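PDB 6HP2: putative polyketide synthase, which probably takes part in bacillaene biosynthesis as a multifunctional enzyme, of which this chain is the O-methyltransferase domain, here with S-adenosyl-L-homocysteine bound. Local coordinates for residues V86-E91 with Y164-G169; G181-I186 with V196-Y201; R61-P66 with D267-T272. All coordinates share one frame; numbering follows the deposited sequence.

From the N terminus, helix 59-64 comes first, and its far partner is helix 263-281. Contact 3 therefore closes a loop of 200 residues, and both other contacts are nested inside it. Contact 1 joins the end of helix 70-88 to strand 164-170. It closes before contact 2 opens, so these two lie in series. Contact 2 packs helix 179-188 on strand 194-203. Strands 164-170 and 194-203 are neighbours in the central sheet, and contacts 1 and 2 touch there, with F88 also packing on L197. Contact 3 lies across the chain's centre from both, with its centre about 28 Å from that of contact 1.

Contact 1: V86-E91 with Y164-G169; sequences VLFCKE and YDMIVG
M166 on strand 164-170 lays its sulfur against the F88 ring near the end of helix 70-88. This is a Met-aromatic contact. M166 SD is 3.6 Å from F88 CE1 and 4.9 Å from the F88 ring centroid. It lies 89° off the ring normal, so the sulfur meets the edge in the plane of the ring, not a face. The M166 chain runs straight out from the strand, with CG anti to the backbone N (chi1 -178°), and bends only at its last torsion (chi3 -66°).

Apolar packing surrounds this pair. The bend carries the M166 methyl to E91, where M166 CE lies 3.5 Å from E91 CB and equally close to E91 CG. The aliphatic part of the glutamate thus does the touching. V168, two residues further along the strand, points its methyls at the F88 ring as the ring points at it. V168 CG2 is 3.9 Å from F88 CE1, and V168 CG1 is 4.0 Å from F88 CZ.

Polar bonds serve the turn and the buried carboxylate. A type I beta turn runs from F88 to E91, with E91 N bonded to F88 O at 3.2 Å. The turn brings both residues to the strand. E91 OE1 is hydrogen-bonded to T195 OG1.

The contact packs the end of helix 70-88 on one face of the Rossmann-like sheet of the methyltransferase. Strand 194-203, next to 164-170, extends the same surface: L87, F88 and E91 all touch L197. Y331 meets F88 edge-to-face, while V86 packs on helix 316-326.

Contact 2: G181-I186 with V196-Y201; sequences GLFQNI and VLLIDY
V196, near the start of strand 194-203, meets I186 of helix 179-188, which packs on the strand. This is part of the Rossmann-like fold of class I methyltransferases. The helix joins the neighbouring parallel strands 164-170 and 194-203, forming a beta-alpha-beta crossover. V196 CG2 meets I186 CG2 at 3.8 Å, methyl to methyl, as the two branched side chains cross at an angle. I186 CG2 is the branch anti to the backbone N; CG1 lies beside the N and carries CD1 to the F183 ring.

L197 points to the other face of the sheet. Its backbone bonds to I167 and G169 of the neighbouring strand.

L198 turns back to the helix side. L198 and F183 point at each other, and L198 CD1 meets the ring edge, 4.0 Å from F183 CZ. I186 CD1 lies over one face of that ring, 3.8 Å from its plane, nearer the rim than the middle. F183 also touches W224, L227 and L228 of helix 221-230, so the ring sits between the sheet and that helix. F102 packs on both I186 and L198.

I199 points to the same sheet face as L197, touching M83 and L87 of helix 70-88. The D200 carboxylate curls round to the next backbone N-H: D200 OD1 accepts Y201 N at 2.9 Å through its anti lone pair, with an N-H...O angle of 146°.

Contact 3: R61-P66 with D267-T272; sequences RVILNP and DLYINT
The Y269 ring is touched by L64 and I63 from helix 59-64, and both approach obliquely. L64 CD2 lies 3.9 Å from Y269 CD1, and L64 CD1 is 4.1 Å from Y269 CG. I63 CG2 is more distant, 4.3 Å from Y269 CE1. One face of the ring is covered from within its own helix by T272, whose CB stands 3.8 Å from the ring plane, above the middle. With CG anti to the backbone N (chi1 -158°), the ring reaches across to helix 59-64. There it also touches M59 and S60.

L268 adds a smaller contact beside the tyrosine. L64 and L268 run antiparallel alongside each other, and L64 CD2 is 3.8 Å from L268 CD1. L64 thus packs against two successive residues of helix 263-281, and L261 touches it as well.

This is helix-to-helix packing well away from the centre of the chain, partly exposed. A short N-terminal helix meets a helix far along the chain. I63 also touches R73 of helix 70-88, and its side chain is about 11 Å from the bound S-adenosyl-L-homocysteine. No hydrogen bond or salt bridge joins the two segments, so what joins them is apolar van der Waals packing, with no directional bond to fix their relative position.

Contact 1: V86-E91 with Y164-G169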
loop_
_atom_site.group_PDB
_atom_site.type_symbol
_atom_site.label_atom_id
_atom_site.label_comp_id
_atom_site.label_asym_id
_atom_site.label_seq_id
_atom_site.Cartn_x
_atom_site.Cartn_y
_atom_site.Cartn_z
ATOM N N VAL A 86 -6.258 -0.696 -9.414
ATOM C CA VAL A 86 -5.146 -1.124 -10.272
ATOM C C VAL A 86 -4.342 -2.190 -9.553
ATOM O O VAL A 86 -3.907 -3.153 -10.148
ATOM C CB VAL A 86 -4.266 0.064 -10.701
ATOM C CG1 VAL A 86 -3.027 -0.409 -11.567
ATOM C CG2 VAL A 86 -5.120 1.049 -11.585
ATOM N N LEU A 87 -4.162 -2.057 -8.252
ATOM C CA LEU A 87 -3.357 -3.053 -7.544
ATOM C C LEU A 87 -4.028 -4.421 -7.580
ATOM O O LEU A 87 -3.352 -5.452 -7.730
ATOM C CB LEU A 87 -3.162 -2.621 -6.065
ATOM C CG LEU A 87 -2.350 -3.554 -5.155
ATOM C CD1 LEU A 87 -0.898 -3.529 -5.573
ATOM C CD2 LEU A 87 -2.518 -3.077 -3.688
ATOM N N PHE A 88 -5.354 -4.445 -7.377
ATOM C CA PHE A 88 -6.102 -5.676 -7.217
ATOM C C PHE A 88 -6.647 -6.273 -8.532
ATOM O O PHE A 88 -7.279 -7.343 -8.502
ATOM C CB PHE A 88 -7.253 -5.466 -6.235
ATOM C CG PHE A 88 -6.820 -5.411 -4.743
ATOM C CD1 PHE A 88 -6.578 -6.564 -4.033
ATOM C CD2 PHE A 88 -6.740 -4.200 -4.075
ATOM C CE1 PHE A 88 -6.214 -6.545 -2.735
ATOM C CE2 PHE A 88 -6.368 -4.142 -2.754
ATOM C CZ PHE A 88 -6.098 -5.322 -2.068
ATOM N N CYS A 89 -6.458 -5.626 -9.667
ATOM C CA CYS A 89 -7.307 -5.939 -10.828
ATOM C C CYS A 89 -6.905 -7.194 -11.605
ATOM O O CYS A 89 -7.588 -7.526 -12.605
ATOM C CB CYS A 89 -7.352 -4.765 -11.801
ATOM S SG CYS A 89 -5.847 -4.525 -12.777
ATOM N N LYS A 90 -5.853 -7.914 -11.171
ATOM C CA LYS A 90 -5.495 -9.203 -11.765
ATOM C C LYS A 90 -5.899 -10.379 -10.874
ATOM O O LYS A 90 -5.638 -11.501 -11.215
ATOM C CB LYS A 90 -3.977 -9.316 -12.049
ATOM C CG LYS A 90 -3.464 -8.254 -12.997
ATOM C CD LYS A 90 -4.003 -8.393 -14.381
ATOM C CE LYS A 90 -3.431 -7.285 -15.327
ATOM N NZ LYS A 90 -1.957 -7.347 -15.473
ATOM N N GLU A 91 -6.488 -10.144 -9.719
ATOM C CA GLU A 91 -6.806 -11.198 -8.776
ATOM C C GLU A 91 -8.188 -11.752 -9.059
ATOM O O GLU A 91 -9.066 -11.046 -9.555
ATOM C CB GLU A 91 -6.736 -10.637 -7.358
ATOM C CG GLU A 91 -5.428 -9.885 -7.124
ATOM C CD GLU A 91 -4.186 -10.674 -7.601
ATOM O OE1 GLU A 91 -4.065 -11.873 -7.218
ATOM O OE2 GLU A 91 -3.340 -10.088 -8.373
ATOM N N TYR A 164 -2.523 -17.965 3.676
ATOM C CA TYR A 164 -3.311 -16.999 2.903
ATOM C C TYR A 164 -3.129 -17.155 1.399
ATOM O O TYR A 164 -2.040 -17.414 0.912
ATOM C CB TYR A 164 -2.986 -15.549 3.300
ATOM C CG TYR A 164 -3.168 -15.337 4.790
ATOM C CD1 TYR A 164 -4.417 -15.078 5.317
ATOM C CD2 TYR A 164 -2.082 -15.477 5.677
ATOM C CE1 TYR A 164 -4.593 -14.913 6.695
ATOM C CE2 TYR A 164 -2.265 -15.277 7.086
ATOM C CZ TYR A 164 -3.499 -15.021 7.560
ATOM O OH TYR A 164 -3.665 -14.881 8.936
ATOM N N ASP A 165 -4.208 -16.930 0.661
ATOM C CA ASP A 165 -4.139 -16.862 -0.783
ATOM C C ASP A 165 -3.683 -15.494 -1.257
ATOM O O ASP A 165 -3.149 -15.362 -2.360
ATOM C CB ASP A 165 -5.516 -17.190 -1.345
ATOM C CG ASP A 165 -6.046 -18.485 -0.803
ATOM O OD1 ASP A 165 -5.328 -19.509 -0.964
ATOM O OD2 ASP A 165 -7.141 -18.462 -0.136
ATOM N N MET A 166 -3.917 -14.457 -0.465
ATOM C CA MET A 166 -3.497 -13.118 -0.834
ATOM C C MET A 166 -2.999 -12.406 0.401
ATOM O O MET A 166 -3.655 -12.472 1.454
ATOM C CB MET A 166 -4.683 -12.382 -1.452
ATOM C CG MET A 166 -4.351 -10.976 -1.938
ATOM S SD MET A 166 -5.871 -10.151 -2.524
ATOM C CE MET A 166 -6.256 -11.160 -3.918
ATOM N N ILE A 167 -1.832 -11.747 0.281
ATOM C CA ILE A 167 -1.258 -10.993 1.374
ATOM C C ILE A 167 -1.023 -9.567 0.863
ATOM O O ILE A 167 -0.433 -9.368 -0.213
ATOM C CB ILE A 167 0.048 -11.635 1.881
ATOM C CG1 ILE A 167 -0.231 -12.990 2.440
ATOM C CG2 ILE A 167 0.732 -10.716 2.922
ATOM C CD1 ILE A 167 0.941 -13.777 3.052
ATOM N N VAL A 168 -1.496 -8.579 1.627
ATOM C CA VAL A 168 -1.613 -7.219 1.153
ATOM C C VAL A 168 -0.822 -6.332 2.099
ATOM O O VAL A 168 -1.017 -6.401 3.327
ATOM C CB VAL A 168 -3.090 -6.793 1.074
ATOM C CG1 VAL A 168 -3.171 -5.312 0.691
ATOM C CG2 VAL A 168 -3.812 -7.623 0.100
ATOM N N GLY A 169 0.087 -5.518 1.532
ATOM C CA GLY A 169 0.759 -4.483 2.328
ATOM C C GLY A 169 0.783 -3.150 1.620
ATOM O O GLY A 169 1.673 -2.893 0.781
#

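Contact 2: G181-I186 with V196-Y201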
loop_
_atom_site.group_PDB
_atom_site.type_symbol
_atom_site.label_atom_id
_atom_site.label_comp_id
_atom_site.label_asym_id
_atom_site.label_seq_id
_atom_site.Cartn_x
_atom_site.Cartn_y
_atom_site.Cartn_z
ATOM N N GLY A 181 12.675 -10.392 8.791
ATOM C CA GLY A 181 11.623 -10.905 9.650
ATOM C C GLY A 181 10.286 -10.850 8.950
ATOM O O GLY A 181 9.559 -11.839 8.884
ATOM N N LEU A 182 9.956 -9.679 8.411
ATOM C CA LEU A 182 8.682 -9.476 7.740
ATOM C C LEU A 182 8.498 -10.440 6.578
ATOM O O LEU A 182 7.460 -11.093 6.462
ATOM C CB LEU A 182 8.611 -8.038 7.251
ATOM C CG LEU A 182 7.393 -7.680 6.416
ATOM C CD1 LEU A 182 6.091 -7.835 7.191
ATOM C CD2 LEU A 182 7.628 -6.285 5.885
ATOM N N PHE A 183 9.479 -10.541 5.688
ATOM C CA PHE A 183 9.256 -11.360 4.480
ATOM C C PHE A 183 9.408 -12.837 4.750
ATOM O O PHE A 183 8.847 -13.647 4.025
ATOM C CB PHE A 183 10.145 -10.862 3.315
ATOM C CG PHE A 183 9.523 -9.677 2.617
ATOM C CD1 PHE A 183 8.663 -9.863 1.567
ATOM C CD2 PHE A 183 9.778 -8.346 3.038
ATOM C CE1 PHE A 183 8.063 -8.781 0.964
ATOM C CE2 PHE A 183 9.125 -7.257 2.420
ATOM C CZ PHE A 183 8.306 -7.480 1.387
ATOM N N GLN A 184 10.111 -13.222 5.820
ATOM C CA GLN A 184 10.009 -14.589 6.296
ATOM C C GLN A 184 8.571 -14.895 6.673
ATOM O O GLN A 184 8.021 -15.935 6.285
ATOM C CB GLN A 184 10.946 -14.808 7.487
ATOM C CG GLN A 184 10.837 -16.150 8.137
ATOM C CD GLN A 184 11.396 -17.255 7.265
ATOM O OE1 GLN A 184 12.056 -16.990 6.275
ATOM N NE2 GLN A 184 11.121 -18.469 7.623
ATOM N N ASN A 185 7.950 -13.976 7.418
ATOM C CA ASN A 185 6.576 -14.117 7.871
ATOM C C ASN A 185 5.635 -14.210 6.687
ATOM O O ASN A 185 4.790 -15.105 6.618
ATOM C CB ASN A 185 6.216 -12.932 8.798
ATOM C CG ASN A 185 5.131 -13.273 9.831
ATOM O OD1 ASN A 185 4.640 -14.409 9.926
ATOM N ND2 ASN A 185 4.772 -12.287 10.631
ATOM N N ILE A 186 5.810 -13.331 5.720
ATOM C CA ILE A 186 4.930 -13.300 4.549
ATOM C C ILE A 186 5.053 -14.594 3.752
ATOM O O ILE A 186 4.053 -15.271 3.451
ATOM C CB ILE A 186 5.269 -12.087 3.676
ATOM C CG1 ILE A 186 4.879 -10.788 4.383
ATOM C CG2 ILE A 186 4.650 -12.225 2.221
ATOM C CD1 ILE A 186 5.360 -9.564 3.649
ATOM N N VAL A 196 1.211 -11.818 -3.319
ATOM C CA VAL A 196 1.517 -10.707 -2.448
ATOM C C VAL A 196 1.316 -9.408 -3.232
ATOM O O VAL A 196 1.924 -9.207 -4.283
ATOM C CB VAL A 196 2.923 -10.804 -1.855
ATOM C CG1 VAL A 196 3.091 -9.658 -0.795
ATOM C CG2 VAL A 196 3.138 -12.148 -1.306
ATOM N N LEU A 197 0.532 -8.482 -2.668
ATOM C CA LEU A 197 0.294 -7.173 -3.252
ATOM C C LEU A 197 0.820 -6.093 -2.305
ATOM O O LEU A 197 0.359 -5.953 -1.159
ATOM C CB LEU A 197 -1.184 -6.991 -3.551
ATOM C CG LEU A 197 -1.830 -7.958 -4.489
ATOM C CD1 LEU A 197 -3.368 -7.820 -4.504
ATOM C CD2 LEU A 197 -1.288 -7.774 -5.887
ATOM N N LEU A 198 1.762 -5.321 -2.803
ATOM C CA LEU A 198 2.330 -4.222 -2.061
ATOM C C LEU A 198 2.191 -2.906 -2.794
ATOM O O LEU A 198 2.214 -2.843 -4.025
ATOM C CB LEU A 198 3.803 -4.450 -1.822
ATOM C CG LEU A 198 4.240 -5.736 -1.241
ATOM C CD1 LEU A 198 5.807 -5.721 -1.235
ATOM C CD2 LEU A 198 3.750 -5.937 0.132
ATOM N N ILE A 199 2.079 -1.843 -1.998
ATOM C CA ILE A 199 2.314 -0.483 -2.435
ATOM C C ILE A 199 3.439 -0.007 -1.546
ATOM O O ILE A 199 3.263 0.073 -0.328
ATOM C CB ILE A 199 1.084 0.428 -2.327
ATOM C CG1 ILE A 199 -0.064 -0.087 -3.216
ATOM C CG2 ILE A 199 1.448 1.868 -2.721
ATOM C CD1 ILE A 199 -1.202 0.845 -3.366
ATOM N N ASP A 200 4.576 0.378 -2.153
ATOM C CA ASP A 200 5.777 0.603 -1.361
ATOM C C ASP A 200 6.774 1.440 -2.149
ATOM O O ASP A 200 6.610 1.718 -3.352
ATOM C CB ASP A 200 6.397 -0.716 -0.926
ATOM C CG ASP A 200 6.798 -0.729 0.524
ATOM O OD1 ASP A 200 7.341 0.274 0.992
ATOM O OD2 ASP A 200 6.601 -1.796 1.178
ATOM N N TYR A 201 7.794 1.871 -1.432
ATOM C CA TYR A 201 8.871 2.669 -2.017
ATOM C C TYR A 201 10.117 1.883 -2.419
ATOM O O TYR A 201 10.530 0.913 -1.766
ATOM C CB TYR A 201 9.273 3.763 -1.041
ATOM C CG TYR A 201 8.313 4.883 -0.921
ATOM C CD1 TYR A 201 8.149 5.789 -1.970
ATOM C CD2 TYR A 201 7.573 5.109 0.268
ATOM C CE1 TYR A 201 7.303 6.854 -1.842
ATOM C CE2 TYR A 201 6.730 6.211 0.368
ATOM C CZ TYR A 201 6.570 7.047 -0.688
ATOM O OH TYR A 201 5.715 8.164 -0.620
#

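Contact 3: R61-P66 with D267-T272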
loop_
_atom_site.group_PDB
_atom_site.type_symbol
_atom_site.label_atom_id
_atom_site.label_comp_id
_atom_site.label_asym_id
_atom_site.label_seq_id
_atom_site.Cartn_x
_atom_site.Cartn_y
_atom_site.Cartn_z
ATOM N N ARG A 61 -4.161 21.067 2.851
ATOM C CA ARG A 61 -5.404 21.668 3.350
ATOM C C ARG A 61 -6.530 20.642 3.403
ATOM O O ARG A 61 -7.247 20.532 4.400
ATOM C CB ARG A 61 -5.793 22.822 2.464
ATOM C CG ARG A 61 -5.002 24.103 2.768
ATOM C CD ARG A 61 -5.346 25.229 1.810
ATOM N NE ARG A 61 -4.548 26.422 2.085
ATOM C CZ ARG A 61 -3.270 26.570 1.743
ATOM N NH1 ARG A 61 -2.624 25.593 1.118
ATOM N NH2 ARG A 61 -2.633 27.697 2.030
ATOM N N VAL A 62 -6.644 19.824 2.361
ATOM C CA VAL A 62 -7.729 18.862 2.268
ATOM C C VAL A 62 -7.573 17.746 3.293
ATOM O O VAL A 62 -8.563 17.317 3.902
ATOM C CB VAL A 62 -7.795 18.293 0.841
ATOM C CG1 VAL A 62 -8.810 17.192 0.796
ATOM C CG2 VAL A 62 -8.141 19.412 -0.125
ATOM N N ILE A 63 -6.345 17.231 3.461
ATOM C CA ILE A 63 -6.106 16.125 4.371
ATOM C C ILE A 63 -6.181 16.590 5.814
ATOM O O ILE A 63 -6.687 15.871 6.680
ATOM C CB ILE A 63 -4.755 15.457 4.073
ATOM C CG1 ILE A 63 -4.768 14.794 2.699
ATOM C CG2 ILE A 63 -4.438 14.470 5.171
ATOM C CD1 ILE A 63 -5.852 13.742 2.529
ATOM N N LEU A 64 -5.639 17.765 6.110
ATOM C CA LEU A 64 -5.524 18.231 7.493
ATOM C C LEU A 64 -6.751 18.986 7.975
ATOM O O LEU A 64 -6.833 19.306 9.168
ATOM C CB LEU A 64 -4.282 19.133 7.650
ATOM C CG LEU A 64 -2.919 18.468 7.395
ATOM C CD1 LEU A 64 -1.771 19.506 7.640
ATOM C CD2 LEU A 64 -2.725 17.220 8.278
ATOM N N ASN A 65 -7.690 19.294 7.087
ATOM C CA ASN A 65 -8.915 20.003 7.455
ATOM C C ASN A 65 -10.091 19.379 6.721
ATOM O O ASN A 65 -10.776 20.043 5.937
ATOM C CB ASN A 65 -8.786 21.492 7.141
ATOM C CG ASN A 65 -9.713 22.341 7.976
ATOM O OD1 ASN A 65 -10.628 21.831 8.627
ATOM N ND2 ASN A 65 -9.484 23.646 7.955
ATOM N N PRO A 66 -10.348 18.088 6.960
ATOM C CA PRO A 66 -11.347 17.377 6.154
ATOM C C PRO A 66 -12.762 17.861 6.391
ATOM O O PRO A 66 -13.588 17.735 5.478
ATOM C CB PRO A 66 -11.169 15.916 6.592
ATOM C CG PRO A 66 -10.604 15.999 7.970
ATOM C CD PRO A 66 -9.735 17.225 7.987
ATOM N N ASP A 267 3.479 17.797 13.028
ATOM C CA ASP A 267 4.451 16.714 13.120
ATOM C C ASP A 267 4.045 15.514 12.274
ATOM O O ASP A 267 4.907 14.842 11.701
ATOM C CB ASP A 267 4.627 16.292 14.579
ATOM C CG ASP A 267 5.452 17.281 15.377
ATOM O OD1 ASP A 267 6.334 17.938 14.775
ATOM O OD2 ASP A 267 5.217 17.403 16.605
ATOM N N LEU A 268 2.746 15.217 12.190
ATOM C CA LEU A 268 2.309 14.019 11.489
ATOM C C LEU A 268 2.379 14.164 9.968
ATOM O O LEU A 268 2.561 13.159 9.265
ATOM C CB LEU A 268 0.885 13.652 11.902
ATOM C CG LEU A 268 -0.266 14.620 11.626
ATOM C CD1 LEU A 268 -0.672 14.592 10.194
ATOM C CD2 LEU A 268 -1.491 14.311 12.540
ATOM N N TYR A 269 2.249 15.384 9.442
ATOM C CA TYR A 269 2.271 15.595 7.999
ATOM C C TYR A 269 3.675 15.810 7.441
ATOM O O TYR A 269 3.866 15.779 6.205
ATOM C CB TYR A 269 1.395 16.799 7.611
ATOM C CG TYR A 269 0.951 16.763 6.167
ATOM C CD1 TYR A 269 -0.064 15.933 5.758
ATOM C CD2 TYR A 269 1.560 17.541 5.227
ATOM C CE1 TYR A 269 -0.442 15.858 4.419
ATOM C CE2 TYR A 269 1.203 17.483 3.909
ATOM C CZ TYR A 269 0.154 16.648 3.519
ATOM O OH TYR A 269 -0.241 16.576 2.210
ATOM N N ILE A 270 4.669 15.966 8.309
ATOM C CA ILE A 270 5.996 16.313 7.829
ATOM C C ILE A 270 6.567 15.167 7.008
ATOM O O ILE A 270 7.363 15.397 6.092
ATOM C CB ILE A 270 6.922 16.681 9.005
ATOM C CG1 ILE A 270 8.245 17.257 8.491
ATOM C CG2 ILE A 270 7.212 15.447 9.862
ATOM C CD1 ILE A 270 8.098 18.521 7.675
ATOM N N ASN A 271 6.194 13.917 7.333
ATOM C CA ASN A 271 6.667 12.769 6.576
ATOM C C ASN A 271 6.139 12.817 5.147
ATOM O O ASN A 271 6.821 12.380 4.199
ATOM C CB ASN A 271 6.229 11.473 7.253
ATOM C CG ASN A 271 6.882 11.273 8.591
ATOM O OD1 ASN A 271 7.578 12.156 9.089
ATOM N ND2 ASN A 271 6.661 10.108 9.191
ATOM N N THR A 272 4.872 13.248 4.986
ATOM C CA THR A 272 4.305 13.386 3.646
ATOM C C THR A 272 5.051 14.449 2.868
ATOM O O THR A 272 5.380 14.266 1.700
ATOM C CB THR A 272 2.819 13.735 3.737
ATOM O OG1 THR A 272 2.144 12.682 4.407
ATOM C CG2 THR A 272 2.244 13.947 2.356
#